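Local coordinates for CRISPR-associated endoribonuclease Cas6 1 (Methanocaldococcus jannaschii DSM 2661, PDB 5YI6), which probably cleaves CRISPR transcripts as a Cas6-family endoribonuclease, processing them into crRNA for antiviral defence, at residues A[190-195]-A[204-209]. Numbering follows the deposited sequence.
Sequences RPKRMR and CSEMVF
E206 carries its CG anti to the backbone N (chi1 175°) and runs on extended, while K192 turns its CG opposite the carbonyl carbon and bends at chi2 (-71°); these torsions make the two chains cross at a slant on the same face of the sheet. The lysine meets the carboxylate with its aliphatic part: CE of K192 lies 3.5 Å from OE2 of E206, and lower down the lysine CG packs on the glutamate CB. The ammonium group stops a little short, with NZ of K192 4.2 Å from OE2 of E206, too far for a salt bridge.

Beneath them the backbones pair antiparallel. R190 and E206 form one hydrogen-bonded pair, in which N of R190 gives a bond of 2.9 Å to O of E206 and the amide of E206 returns one to O of R190. K192 and C204 form the next, with N of K192 2.8 Å from O of C204 and N of C204 giving a bond of 2.9 Å to O of K192. Between these lies the non-hydrogen-bonded pair P191 and S205. The proline N faces away from 204-209; separately, CA of P191 makes a weak C-H...O contact with O of C204, at 3.3 Å. Farther along, CG of M194 rests against SG of C204 at 3.9 Å, an apolar touch on the buried cysteine.

This is the hairpin of strands 182-195 and 201-213 in the C-terminal RAMP-like half of Cas6. Strand 201-213 is flanked on its other edge by strand 127-130, where N of M207 donates to OG1 of T130 and the backbones pair too, whereas 182-195 is outermost in its sheet. Main-chain bonds thus hold the register, while the lysine and glutamate probably add a modest electrostatic attraction where K192 is exposed and E206 partly so.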
loop_
_atom_site.group_PDB
_atom_site.type_symbol
_atom_site.label_atom_id
_atom_site.label_comp_id
_atom_site.label_asym_id
_atom_site.label_seq_id
_atom_site.Cartn_x
_atom_site.Cartn_y
_atom_site.Cartn_z
ATOM N N ARG A 190 -3.339 -15.636 3.797
ATOM C CA ARG A 190 -2.598 -16.428 2.822
ATOM C C ARG A 190 -1.226 -15.783 2.697
ATOM O O ARG A 190 -1.142 -14.559 2.481
ATOM C CB ARG A 190 -3.278 -16.457 1.449
ATOM C CG ARG A 190 -4.683 -17.009 1.470
ATOM C CD ARG A 190 -4.659 -18.510 1.701
ATOM N NE ARG A 190 -5.996 -19.111 1.617
ATOM C CZ ARG A 190 -6.830 -19.258 2.646
ATOM N NH1 ARG A 190 -6.484 -18.851 3.863
ATOM N NH2 ARG A 190 -8.015 -19.820 2.457
ATOM N N PRO A 191 -0.142 -16.545 2.778
ATOM C CA PRO A 191 1.169 -15.944 2.536
ATOM C C PRO A 191 1.373 -15.673 1.056
ATOM O O PRO A 191 0.901 -16.415 0.197
ATOM C CB PRO A 191 2.147 -17.011 3.044
ATOM C CG PRO A 191 1.418 -18.276 2.831
ATOM C CD PRO A 191 -0.029 -17.964 3.153
ATOM N N LYS A 192 2.097 -14.596 0.759
ATOM C CA LYS A 192 2.384 -14.200 -0.614
ATOM C C LYS A 192 3.866 -13.898 -0.748
ATOM O O LYS A 192 4.418 -13.149 0.062
ATOM C CB LYS A 192 1.581 -12.960 -1.024
ATOM C CG LYS A 192 0.102 -13.195 -1.019
ATOM C CD LYS A 192 -0.247 -14.116 -2.189
ATOM C CE LYS A 192 -1.732 -14.452 -2.239
ATOM N NZ LYS A 192 -2.046 -15.211 -3.485
ATOM N N ARG A 193 4.507 -14.437 -1.786
ATOM C CA ARG A 193 5.927 -14.182 -2.003
ATOM C C ARG A 193 6.096 -12.928 -2.854
ATOM O O ARG A 193 5.518 -12.828 -3.943
ATOM C CB ARG A 193 6.585 -15.397 -2.660
ATOM C CG ARG A 193 8.084 -15.251 -2.872
ATOM C CD ARG A 193 8.684 -16.556 -3.397
ATOM N NE ARG A 193 10.090 -16.424 -3.783
ATOM C CZ ARG A 193 10.498 -16.170 -5.024
ATOM N NH1 ARG A 193 9.606 -16.027 -5.999
ATOM N NH2 ARG A 193 11.796 -16.076 -5.292
ATOM N N MET A 194 6.836 -11.941 -2.335
ATOM C CA MET A 194 6.891 -10.622 -2.961
ATOM C C MET A 194 8.343 -10.219 -3.098
ATOM O O MET A 194 9.087 -10.264 -2.113
ATOM C CB MET A 194 6.142 -9.541 -2.139
ATOM C CG MET A 194 4.714 -9.919 -1.711
ATOM S SD MET A 194 3.591 -9.839 -3.112
ATOM C CE MET A 194 3.432 -8.081 -3.447
ATOM N N ARG A 195 8.741 -9.834 -4.310
ATOM C CA ARG A 195 10.076 -9.300 -4.522
ATOM C C ARG A 195 10.186 -7.888 -3.951
ATOM O O ARG A 195 9.315 -7.047 -4.185
ATOM C CB ARG A 195 10.389 -9.284 -6.016
ATOM C CG ARG A 195 11.806 -8.936 -6.364
ATOM C CD ARG A 195 12.006 -9.054 -7.876
ATOM N NE ARG A 195 13.354 -8.650 -8.243
ATOM C CZ ARG A 195 13.791 -8.545 -9.493
ATOM N NH1 ARG A 195 12.979 -8.812 -10.510
ATOM N NH2 ARG A 195 15.045 -8.174 -9.723
ATOM N N CYS A 204 4.761 -12.085 2.739
ATOM C CA CYS A 204 3.845 -11.058 3.212
ATOM C C CYS A 204 2.485 -11.711 3.432
ATOM O O CYS A 204 2.247 -12.843 3.001
ATOM C CB CYS A 204 3.736 -9.912 2.177
ATOM S SG CYS A 204 5.274 -9.009 2.044
ATOM N N SER A 205 1.583 -11.018 4.112
ATOM C CA SER A 205 0.288 -11.604 4.444
ATOM C C SER A 205 -0.825 -10.921 3.664
ATOM O O SER A 205 -1.038 -9.725 3.831
ATOM C CB SER A 205 -0.026 -11.502 5.940
ATOM O OG SER A 205 0.979 -12.134 6.729
ATOM N N GLU A 206 -1.530 -11.679 2.823
ATOM C CA GLU A 206 -2.849 -11.257 2.350
ATOM C C GLU A 206 -3.853 -11.649 3.424
ATOM O O GLU A 206 -3.910 -12.820 3.817
ATOM C CB GLU A 206 -3.159 -11.943 1.016
ATOM C CG GLU A 206 -4.535 -11.707 0.466
ATOM C CD GLU A 206 -4.702 -12.389 -0.895
ATOM O OE1 GLU A 206 -5.371 -13.445 -0.960
ATOM O OE2 GLU A 206 -4.103 -11.898 -1.881
ATOM N N MET A 207 -4.609 -10.697 3.957
ATOM C CA MET A 207 -5.421 -11.114 5.097
ATOM C C MET A 207 -6.680 -10.281 5.249
ATOM O O MET A 207 -6.805 -9.162 4.730
ATOM C CB MET A 207 -4.612 -11.098 6.404
ATOM C CG MET A 207 -4.002 -9.787 6.732
ATOM S SD MET A 207 -2.791 -9.972 8.095
ATOM C CE MET A 207 -3.867 -10.205 9.444
ATOM N N VAL A 208 -7.632 -10.893 5.951
ATOM C CA VAL A 208 -8.900 -10.298 6.334
ATOM C C VAL A 208 -8.971 -10.361 7.852
ATOM O O VAL A 208 -8.722 -11.431 8.443
ATOM C CB VAL A 208 -10.094 -11.049 5.718
ATOM C CG1 VAL A 208 -11.380 -10.343 6.092
ATOM C CG2 VAL A 208 -9.941 -11.142 4.206
ATOM N N PHE A 209 -9.331 -9.232 8.477
ATOM C CA PHE A 209 -9.302 -9.177 9.938
ATOM C C PHE A 209 -10.329 -8.190 10.460
ATOM O O PHE A 209 -10.656 -7.204 9.805
ATOM C CB PHE A 209 -7.889 -8.846 10.500
ATOM C CG PHE A 209 -7.262 -7.538 10.008
ATOM C CD1 PHE A 209 -7.120 -6.457 10.875
ATOM C CD2 PHE A 209 -6.725 -7.434 8.726
ATOM C CE1 PHE A 209 -6.494 -5.262 10.450
ATOM C CE2 PHE A 209 -6.120 -6.247 8.287
ATOM C CZ PHE A 209 -5.994 -5.158 9.159
#